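Long-range contacts in acetyl-CoA acetyltransferase A (Ascaris suum, PDB 6BJA), which probably catalyses the reversible condensation of acyl-CoA thioesters with acetyl-CoA, as a tetrameric thiolase of lipid metabolism: residues 22-27 with 124-129; 129-134 with 145-150; 155-160 with 290-295. All coordinates share one frame; numbering follows the deposited sequence.

Contact 1. Residues 22-27 with 124-129; sequences ASFRST and SMSNAP
The Phe24 ring turns its edge to the 3-10 turn at 125-127: Met125 O lies near the ring plane, 3.5 Å from Phe24 CE1, while the CA of Ser126 approaches the same ring obliquely. One face of the ring is covered from within its own segment, by Arg25 CG, which sits 3.6 Å above the plane over the ring centre. The guanidinium of Arg25 likewise works at its edge, with Ser126 O and a water molecule both close to its plane.

Two hydrogen bonds tie the segments together, and both end on Ser126. Arg25 N gives its hydrogen to Ser126 OG at 2.8 Å. Arg25 NH1 reaches Ser126 O, also at 2.8 Å; the donor stands tilted 35° from the carbonyl plane although the oxygen lies in the plane of the guanidinium. Bends at chi2 and chi3 (-65° and -57°) curl the arginine chain past the Phe24 face and back to this carbonyl. The water extends the grip, accepting from Arg25 NH1 and donating to Asn127 OD1, whose amide is held on its other side by ND2 bonding to Ser124 OG at 2.9 Å.

Residues 23-26 form a type II turn at the end of strand 11-23, and the Phe24 side chain lies about 5 Å from bound coenzyme A. Arg134 of the second subunit packs on Phe24 as well. Ser126 OG is also hydrogen-bonded to Asp258, so this buried hydroxyl joins the turn, the 3-10 segment and strand 257-267. One serine thus meets a backbone amide and a cationic side chain through different oxygens, fixing both the main chain of the turn and the arginine whose CG rests on the phenyl face.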
loop_
_atom_site.group_PDB
_atom_site.type_symbol
_atom_site.label_atom_id
_atom_site.label_comp_id
_atom_site.label_asym_id
_atom_site.label_seq_id
_atom_site.Cartn_x
_atom_site.Cartn_y
_atom_site.Cartn_z
ATOM N N ALA A 22 -3.951 -27.693 2.974
ATOM C CA ALA A 22 -2.611 -27.277 2.572
ATOM C C ALA A 22 -2.044 -26.240 3.535
ATOM O O ALA A 22 -2.786 -25.523 4.231
ATOM C CB ALA A 22 -2.613 -26.730 1.141
ATOM N N SER A 23 -0.719 -26.198 3.606
ATOM C CA SER A 23 -0.028 -25.204 4.408
ATOM C C SER A 23 -0.145 -23.794 3.828
ATOM O O SER A 23 -0.505 -23.579 2.675
ATOM C CB SER A 23 1.441 -25.571 4.548
ATOM O OG SER A 23 1.543 -26.828 5.187
ATOM N N PHE A 24 0.161 -22.817 4.664
ATOM C CA PHE A 24 0.147 -21.423 4.253
ATOM C C PHE A 24 1.135 -21.123 3.134
ATOM O O PHE A 24 2.319 -21.477 3.238
ATOM C CB PHE A 24 0.454 -20.602 5.495
ATOM C CG PHE A 24 0.420 -19.118 5.310
ATOM C CD1 PHE A 24 -0.727 -18.468 4.862
ATOM C CD2 PHE A 24 1.512 -18.354 5.673
ATOM C CE1 PHE A 24 -0.758 -17.082 4.745
ATOM C CE2 PHE A 24 1.488 -16.967 5.565
ATOM C CZ PHE A 24 0.353 -16.336 5.102
ATOM N N ARG A 25 0.644 -20.468 2.077
ATOM C CA ARG A 25 1.451 -20.094 0.919
ATOM C C ARG A 25 2.123 -21.319 0.312
ATOM O O ARG A 25 3.290 -21.276 -0.066
ATOM C CB ARG A 25 2.510 -19.053 1.294
ATOM C CG ARG A 25 1.980 -17.789 1.978
ATOM C CD ARG A 25 1.095 -16.973 1.069
ATOM N NE ARG A 25 1.756 -16.590 -0.175
ATOM C CZ ARG A 25 1.146 -16.057 -1.229
ATOM N NH1 ARG A 25 -0.161 -15.795 -1.206
ATOM N NH2 ARG A 25 1.849 -15.778 -2.323
ATOM N N SER A 26 1.362 -22.400 0.211
ATOM C CA SER A 26 1.859 -23.663 -0.327
ATOM C C SER A 26 1.088 -24.065 -1.581
ATOM O O SER A 26 0.750 -23.222 -2.414
ATOM C CB SER A 26 1.764 -24.739 0.762
ATOM O OG SER A 26 2.449 -25.927 0.379
ATOM N N THR A 27 0.819 -25.358 -1.707
ATOM C CA THR A 27 0.322 -25.946 -2.929
ATOM C C THR A 27 -0.988 -25.363 -3.451
ATOM O O THR A 27 -1.197 -25.305 -4.661
ATOM C CB THR A 27 0.158 -27.452 -2.708
ATOM O OG1 THR A 27 1.407 -27.992 -2.227
ATOM C CG2 THR A 27 -0.260 -28.162 -3.990
ATOM N N SER A 124 -9.202 -19.696 2.283
ATOM C CA SER A 124 -7.876 -19.586 1.701
ATOM C C SER A 124 -7.119 -18.528 2.476
ATOM O O SER A 124 -7.138 -17.341 2.127
ATOM C CB SER A 124 -7.934 -19.209 0.234
ATOM O OG SER A 124 -6.630 -19.124 -0.319
ATOM N N MET A 125 -6.445 -18.953 3.528
ATOM C CA MET A 125 -5.730 -17.998 4.337
ATOM C C MET A 125 -4.500 -17.485 3.586
ATOM O O MET A 125 -4.043 -16.361 3.816
ATOM C CB MET A 125 -5.395 -18.622 5.684
ATOM C CG MET A 125 -6.654 -19.043 6.422
ATOM S SD MET A 125 -6.458 -19.804 8.052
ATOM C CE MET A 125 -6.127 -18.375 9.122
ATOM N N SER A 126 -4.017 -18.274 2.625
ATOM C CA SER A 126 -2.934 -17.844 1.753
ATOM C C SER A 126 -3.236 -16.566 0.993
ATOM O O SER A 126 -2.323 -15.848 0.609
ATOM C CB SER A 126 -2.618 -18.931 0.736
ATOM O OG SER A 126 -2.058 -20.076 1.369
ATOM N N ASN A 127 -4.511 -16.326 0.708
ATOM C CA ASN A 127 -4.894 -15.187 -0.113
ATOM C C ASN A 127 -5.548 -14.045 0.658
ATOM O O ASN A 127 -6.048 -13.088 0.055
ATOM C CB ASN A 127 -5.815 -15.671 -1.217
ATOM C CG ASN A 127 -5.047 -16.386 -2.284
ATOM O OD1 ASN A 127 -4.254 -15.767 -2.988
ATOM N ND2 ASN A 127 -5.243 -17.692 -2.394
ATOM N N ALA A 128 -5.520 -14.108 1.983
ATOM C CA ALA A 128 -5.987 -12.990 2.798
ATOM C C ALA A 128 -5.062 -11.794 2.581
ATOM O O ALA A 128 -3.837 -11.925 2.680
ATOM C CB ALA A 128 -6.010 -13.395 4.246
ATOM N N PRO A 129 -5.623 -10.613 2.288
ATOM C CA PRO A 129 -4.772 -9.482 1.927
ATOM C C PRO A 129 -4.350 -8.620 3.098
ATOM O O PRO A 129 -4.638 -8.948 4.245
ATOM C CB PRO A 129 -5.668 -8.683 0.992
ATOM C CG PRO A 129 -7.037 -8.842 1.637
ATOM C CD PRO A 129 -7.050 -10.304 2.091
HETATM O O HOH W 1 -1.478 -15.224 -3.575
#

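Contact 2. Residues 129-134 with 145-150; sequences PFYVPR and VDALQR
Tyr131 and Val145 form an antiparallel hydrogen-bonded pair. Tyr131 N donates to Val145 O at 2.8 Å and Val145 N returns a bond to Tyr131 O at 3.2 Å, this second one meeting a lone pair. Ala147 N, in the first turn of its helix, adds a third bond to Pro129 O at 3.1 Å. Phe130 CA makes a CA-H...O contact with Val145 O, which therefore receives two neighbours.

Most of the apolar contact involves Tyr131: Val145 CG1 approaches Tyr131 CD2 obliquely at 4.0 Å, and Ala147 CB comes within 3.5 Å of Tyr131 CZ. Pro129 CD also meets Ala147 CB. The phenol hydroxyl is hydrogen-bonded to Asp151.

With CG anti to its N (chi1 -168°), Asp146 sets OD2 3.5 Å from Phe130 CE1; Arg134 of the second subunit makes a cation-pi contact with this ring. Asp146 OD1 accepts from Leu148 N and salt-bridges the same arginine, while OD2 accepts from Gly140 N of the third subunit.

The strands flank an excursion consistent with the tetramerisation loop of tetrameric thiolases. With Asp146 as N-cap, strand 145-146 passes directly into helix 147-153, while strand 130-132 pairs with an antiparallel strand of the second subunit, carrying the little sheet across the interface.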
loop_
_atom_site.group_PDB
_atom_site.type_symbol
_atom_site.label_atom_id
_atom_site.label_comp_id
_atom_site.label_asym_id
_atom_site.label_seq_id
_atom_site.Cartn_x
_atom_site.Cartn_y
_atom_site.Cartn_z
ATOM N N PRO A 129 -5.623 -10.613 2.288
ATOM C CA PRO A 129 -4.772 -9.482 1.927
ATOM C C PRO A 129 -4.350 -8.620 3.098
ATOM O O PRO A 129 -4.638 -8.948 4.245
ATOM C CB PRO A 129 -5.668 -8.683 0.992
ATOM C CG PRO A 129 -7.037 -8.842 1.637
ATOM C CD PRO A 129 -7.050 -10.304 2.091
ATOM N N PHE A 130 -3.681 -7.516 2.773
ATOM C CA PHE A 130 -3.411 -6.455 3.719
ATOM C C PHE A 130 -4.322 -5.292 3.392
ATOM O O PHE A 130 -4.746 -5.151 2.251
ATOM C CB PHE A 130 -1.950 -6.012 3.673
ATOM C CG PHE A 130 -0.982 -7.118 3.969
ATOM C CD1 PHE A 130 -0.619 -7.401 5.267
ATOM C CD2 PHE A 130 -0.452 -7.863 2.950
ATOM C CE1 PHE A 130 0.259 -8.427 5.535
ATOM C CE2 PHE A 130 0.427 -8.887 3.221
ATOM C CZ PHE A 130 0.777 -9.154 4.515
ATOM N N TYR A 131 -4.606 -4.468 4.397
ATOM C CA TYR A 131 -5.519 -3.346 4.251
ATOM C C TYR A 131 -4.804 -2.004 4.335
ATOM O O TYR A 131 -4.030 -1.759 5.255
ATOM C CB TYR A 131 -6.589 -3.387 5.353
ATOM C CG TYR A 131 -7.362 -4.686 5.496
ATOM C CD1 TYR A 131 -7.785 -5.389 4.379
ATOM C CD2 TYR A 131 -7.714 -5.176 6.754
ATOM C CE1 TYR A 131 -8.520 -6.540 4.504
ATOM C CE2 TYR A 131 -8.445 -6.326 6.892
ATOM C CZ TYR A 131 -8.848 -7.009 5.755
ATOM O OH TYR A 131 -9.593 -8.158 5.866
ATOM N N VAL A 132 -5.100 -1.148 3.366
ATOM C CA VAL A 132 -4.814 0.292 3.420
ATOM C C VAL A 132 -6.099 1.018 3.783
ATOM O O VAL A 132 -7.114 0.814 3.131
ATOM C CB VAL A 132 -4.307 0.807 2.069
ATOM C CG1 VAL A 132 -4.030 2.296 2.107
ATOM C CG2 VAL A 132 -3.055 0.062 1.643
ATOM N N PRO A 133 -6.072 1.869 4.815
ATOM C CA PRO A 133 -7.336 2.520 5.194
ATOM C C PRO A 133 -7.839 3.522 4.162
ATOM O O PRO A 133 -7.061 4.071 3.377
ATOM C CB PRO A 133 -6.984 3.221 6.517
ATOM C CG PRO A 133 -5.540 3.433 6.454
ATOM C CD PRO A 133 -4.983 2.227 5.741
ATOM N N ARG A 134 -9.160 3.717 4.134
ATOM C CA ARG A 134 -9.797 4.701 3.286
ATOM C C ARG A 134 -9.436 6.081 3.802
ATOM O O ARG A 134 -9.166 6.248 4.982
ATOM C CB ARG A 134 -11.315 4.493 3.292
ATOM C CG ARG A 134 -12.140 5.457 2.413
ATOM C CD ARG A 134 -12.130 5.113 0.927
ATOM N NE ARG A 134 -12.396 3.707 0.710
ATOM C CZ ARG A 134 -12.660 3.141 -0.456
ATOM N NH1 ARG A 134 -12.758 3.850 -1.592
ATOM N NH2 ARG A 134 -12.876 1.851 -0.473
ATOM N N VAL A 145 -2.521 -3.213 7.609
ATOM C CA VAL A 145 -3.138 -4.149 8.536
ATOM C C VAL A 145 -3.229 -5.512 7.864
ATOM O O VAL A 145 -3.633 -5.608 6.715
ATOM C CB VAL A 145 -4.528 -3.669 8.936
ATOM C CG1 VAL A 145 -5.239 -4.699 9.811
ATOM C CG2 VAL A 145 -4.431 -2.326 9.640
ATOM N N ASP A 146 -2.852 -6.554 8.603
ATOM C CA ASP A 146 -2.924 -7.929 8.113
ATOM C C ASP A 146 -4.302 -8.522 8.379
ATOM O O ASP A 146 -4.712 -8.648 9.526
ATOM C CB ASP A 146 -1.839 -8.754 8.796
ATOM C CG ASP A 146 -1.632 -10.110 8.157
ATOM O OD1 ASP A 146 -2.589 -10.646 7.570
ATOM O OD2 ASP A 146 -0.490 -10.627 8.212
ATOM N N ALA A 147 -5.025 -8.868 7.320
ATOM C CA ALA A 147 -6.350 -9.453 7.459
ATOM C C ALA A 147 -6.334 -10.665 8.388
ATOM O O ALA A 147 -7.276 -10.879 9.137
ATOM C CB ALA A 147 -6.907 -9.858 6.092
ATOM N N LEU A 148 -5.277 -11.462 8.317
ATOM C CA LEU A 148 -5.202 -12.672 9.140
ATOM C C LEU A 148 -5.239 -12.348 10.614
ATOM O O LEU A 148 -5.896 -13.029 11.396
ATOM C CB LEU A 148 -3.934 -13.460 8.828
ATOM C CG LEU A 148 -3.751 -14.031 7.440
ATOM C CD1 LEU A 148 -2.328 -14.536 7.324
ATOM C CD2 LEU A 148 -4.730 -15.153 7.211
ATOM N N GLN A 149 -4.529 -11.287 10.981
ATOM C CA GLN A 149 -4.489 -10.822 12.348
ATOM C C GLN A 149 -5.796 -10.154 12.745
ATOM O O GLN A 149 -6.484 -10.574 13.667
ATOM C CB GLN A 149 -3.339 -9.843 12.487
ATOM C CG GLN A 149 -2.800 -9.640 13.860
ATOM C CD GLN A 149 -1.430 -8.992 13.795
ATOM O OE1 GLN A 149 -1.279 -7.893 13.250
ATOM N NE2 GLN A 149 -0.415 -9.690 14.303
ATOM N N ARG A 150 -6.137 -9.095 12.030
ATOM C CA ARG A 150 -7.247 -8.260 12.427
ATOM C C ARG A 150 -8.601 -8.965 12.347
ATOM O O ARG A 150 -9.425 -8.829 13.254
ATOM C CB ARG A 150 -7.259 -7.001 11.577
ATOM C CG ARG A 150 -8.481 -6.124 11.757
ATOM C CD ARG A 150 -8.610 -5.594 13.161
ATOM N NE ARG A 150 -9.737 -4.670 13.217
ATOM C CZ ARG A 150 -10.476 -4.416 14.297
ATOM N NH1 ARG A 150 -10.245 -5.024 15.454
ATOM N NH2 ARG A 150 -11.468 -3.545 14.210
#

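Contact 3. Residues 155-160 with 290-295; sequences DSIEYQ and VEPIDF
The carboxylate of Asp155 reaches Pro292 because its CG stands anti to the backbone N (chi1 -179°), directing OD2 to within 3.5 Å of Pro292 CB. Ile157 places CG2 by the same kind of rotation, anti to its own N, and this branch rests 4.0 Å from Pro292 CG, the two side chains crossing at about a right angle. Pro292 is therefore touched at neighbouring ring carbons, by an acidic group at CB and by a branched aliphatic one at CG.

Beside it, Ile293 meets the polar ends of two longer side chains. Glu158, bent at chi2, brings OE2 to 3.8 Å from Ile293 CB, and Gln160 runs out in extended form until NE2 stands 4.0 Å from CD1 of the same isoleucine.

No direct hydrogen bond crosses between the segments. Instead a water molecule donates to both Asp155 OD2 and Pro292 O, bridging the two segments beside the proline ring. The other carboxylate oxygen is spent at home: Asp155 OD1 takes Ile157 N from above the carboxylate plane, an Asx turn, and Glu158 N nearly along its C-O axis, an Asx motif. The hairpin closes with a G1 beta bulge at Tyr159 and Gln160.

Ile78 of the second subunit packs on both Ile157 and Pro292. The loop between strands 154-155 and 160-161 is thus joined to the one leading from strand 280-289 toward helix 298-310. Asp155 divides its labour, one oxygen shaping its own turn and the other reaching across by water and weakly accepting from Gly386 N, while the direct contacts are van der Waals in nature.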
loop_
_atom_site.group_PDB
_atom_site.type_symbol
_atom_site.label_atom_id
_atom_site.label_comp_id
_atom_site.label_asym_id
_atom_site.label_seq_id
_atom_site.Cartn_x
_atom_site.Cartn_y
_atom_site.Cartn_z
ATOM N N ASP A 155 -8.631 -11.648 19.021
ATOM C CA ASP A 155 -9.938 -11.422 19.594
ATOM C C ASP A 155 -10.204 -9.934 19.571
ATOM O O ASP A 155 -9.364 -9.149 20.008
ATOM C CB ASP A 155 -10.027 -11.946 21.022
ATOM C CG ASP A 155 -11.404 -11.726 21.599
ATOM O OD1 ASP A 155 -11.680 -10.610 22.069
ATOM O OD2 ASP A 155 -12.231 -12.657 21.528
ATOM N N SER A 156 -11.385 -9.546 19.092
ATOM C CA SER A 156 -11.679 -8.136 18.865
ATOM C C SER A 156 -12.285 -7.447 20.054
ATOM O O SER A 156 -12.549 -6.247 19.990
ATOM C CB SER A 156 -12.635 -7.998 17.687
ATOM O OG SER A 156 -12.024 -8.549 16.557
ATOM N N ILE A 157 -12.569 -8.203 21.104
ATOM C CA ILE A 157 -13.147 -7.627 22.310
ATOM C C ILE A 157 -12.040 -7.415 23.328
ATOM O O ILE A 157 -11.985 -6.359 23.969
ATOM C CB ILE A 157 -14.283 -8.516 22.863
ATOM C CG1 ILE A 157 -15.519 -8.378 21.964
ATOM C CG2 ILE A 157 -14.664 -8.124 24.281
ATOM C CD1 ILE A 157 -15.911 -9.590 21.262
ATOM N N GLU A 158 -11.153 -8.410 23.467
ATOM C CA GLU A 158 -9.988 -8.329 24.339
ATOM C C GLU A 158 -8.789 -7.657 23.669
ATOM O O GLU A 158 -7.821 -7.281 24.329
ATOM C CB GLU A 158 -9.587 -9.738 24.800
ATOM C CG GLU A 158 -10.608 -10.408 25.712
ATOM C CD GLU A 158 -10.551 -9.905 27.147
ATOM O OE1 GLU A 158 -9.631 -9.126 27.483
ATOM O OE2 GLU A 158 -11.431 -10.294 27.942
ATOM N N TYR A 159 -8.849 -7.536 22.354
ATOM C CA TYR A 159 -7.778 -6.967 21.547
ATOM C C TYR A 159 -6.447 -7.628 21.863
ATOM O O TYR A 159 -5.438 -6.984 22.131
ATOM C CB TYR A 159 -7.714 -5.452 21.726
ATOM C CG TYR A 159 -8.925 -4.770 21.091
ATOM C CD1 TYR A 159 -9.166 -4.864 19.714
ATOM C CD2 TYR A 159 -9.834 -4.067 21.865
ATOM C CE1 TYR A 159 -10.287 -4.263 19.126
ATOM C CE2 TYR A 159 -10.949 -3.461 21.295
ATOM C CZ TYR A 159 -11.171 -3.559 19.927
ATOM O OH TYR A 159 -12.280 -2.956 19.349
ATOM N N GLN A 160 -6.467 -8.952 21.809
ATOM C CA GLN A 160 -5.252 -9.739 21.935
ATOM C C GLN A 160 -5.435 -11.030 21.184
ATOM O O GLN A 160 -6.557 -11.418 20.876
ATOM C CB GLN A 160 -4.911 -10.031 23.391
ATOM C CG GLN A 160 -6.008 -10.691 24.173
ATOM C CD GLN A 160 -5.684 -10.703 25.667
ATOM O OE1 GLN A 160 -5.044 -9.784 26.176
ATOM N NE2 GLN A 160 -6.093 -11.759 26.362
ATOM N N VAL A 290 -19.590 -17.911 26.292
ATOM C CA VAL A 290 -18.933 -17.475 27.521
ATOM C C VAL A 290 -18.158 -16.178 27.270
ATOM O O VAL A 290 -18.218 -15.598 26.181
ATOM C CB VAL A 290 -17.976 -18.571 28.042
ATOM C CG1 VAL A 290 -18.728 -19.862 28.328
ATOM C CG2 VAL A 290 -16.901 -18.820 27.035
ATOM N N GLU A 291 -17.438 -15.694 28.274
ATOM C CA GLU A 291 -16.543 -14.560 28.082
ATOM C C GLU A 291 -15.567 -14.816 26.936
ATOM O O GLU A 291 -15.038 -15.920 26.815
ATOM C CB GLU A 291 -15.752 -14.287 29.366
ATOM C CG GLU A 291 -16.610 -13.776 30.507
ATOM C CD GLU A 291 -17.018 -12.326 30.337
ATOM O OE1 GLU A 291 -16.333 -11.577 29.611
ATOM O OE2 GLU A 291 -18.025 -11.934 30.944
ATOM N N PRO A 292 -15.291 -13.799 26.113
ATOM C CA PRO A 292 -14.334 -13.995 25.016
ATOM C C PRO A 292 -13.015 -14.646 25.442
ATOM O O PRO A 292 -12.531 -15.538 24.748
ATOM C CB PRO A 292 -14.131 -12.568 24.501
ATOM C CG PRO A 292 -15.497 -11.994 24.644
ATOM C CD PRO A 292 -16.023 -12.519 25.955
ATOM N N ILE A 293 -12.446 -14.216 26.564
ATOM C CA ILE A 293 -11.149 -14.739 26.964
ATOM C C ILE A 293 -11.235 -16.239 27.255
ATOM O O ILE A 293 -10.237 -16.950 27.134
ATOM C CB ILE A 293 -10.601 -13.965 28.191
ATOM C CG1 ILE A 293 -9.109 -14.269 28.367
ATOM C CG2 ILE A 293 -11.395 -14.280 29.433
ATOM C CD1 ILE A 293 -8.396 -13.276 29.280
ATOM N N ASP A 294 -12.419 -16.706 27.642
ATOM C CA ASP A 294 -12.629 -18.104 28.047
ATOM C C ASP A 294 -13.153 -18.995 26.916
ATOM O O ASP A 294 -13.721 -20.054 27.168
ATOM C CB ASP A 294 -13.632 -18.161 29.212
ATOM C CG ASP A 294 -13.074 -17.573 30.506
ATOM O OD1 ASP A 294 -11.906 -17.870 30.834
ATOM O OD2 ASP A 294 -13.811 -16.804 31.199
ATOM N N PHE A 295 -13.013 -18.541 25.678
ATOM C CA PHE A 295 -13.584 -19.264 24.529
ATOM C C PHE A 295 -13.204 -20.749 24.497
ATOM O O PHE A 295 -13.994 -21.572 24.063
ATOM C CB PHE A 295 -13.177 -18.594 23.208
ATOM C CG PHE A 295 -11.770 -18.854 22.787
ATOM C CD1 PHE A 295 -10.711 -18.284 23.465
ATOM C CD2 PHE A 295 -11.505 -19.654 21.691
ATOM C CE1 PHE A 295 -9.408 -18.526 23.087
ATOM C CE2 PHE A 295 -10.216 -19.886 21.299
ATOM C CZ PHE A 295 -9.158 -19.337 21.994
HETATM O O HOH W 2 -11.865 -15.087 21.935
#

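Overall arrangement
Contact 2 is buried almost throughout, whereas contacts 1 and 3 are partly buried and draw water into their bonding. Their chemistry follows: paired backbone in 129-134 with 145-150, side-chain and backbone polar grips around one serine in contact 1, and in contact 3 van der Waals contact of a proline and an isoleucine with mostly polar side-chain ends, plus a bridging water. Contacts 1 and 2 share Pro129 and lie within the N-terminal thiolase domain, Leu148 packing on Phe24, Met125 and Ala128. Contact 3 instead joins the N- and C-terminal domains, meeting contact 2 through Arg150 against Tyr159 and Ser156. Contacts 1 and 3 do not touch, but all three reach the second subunit.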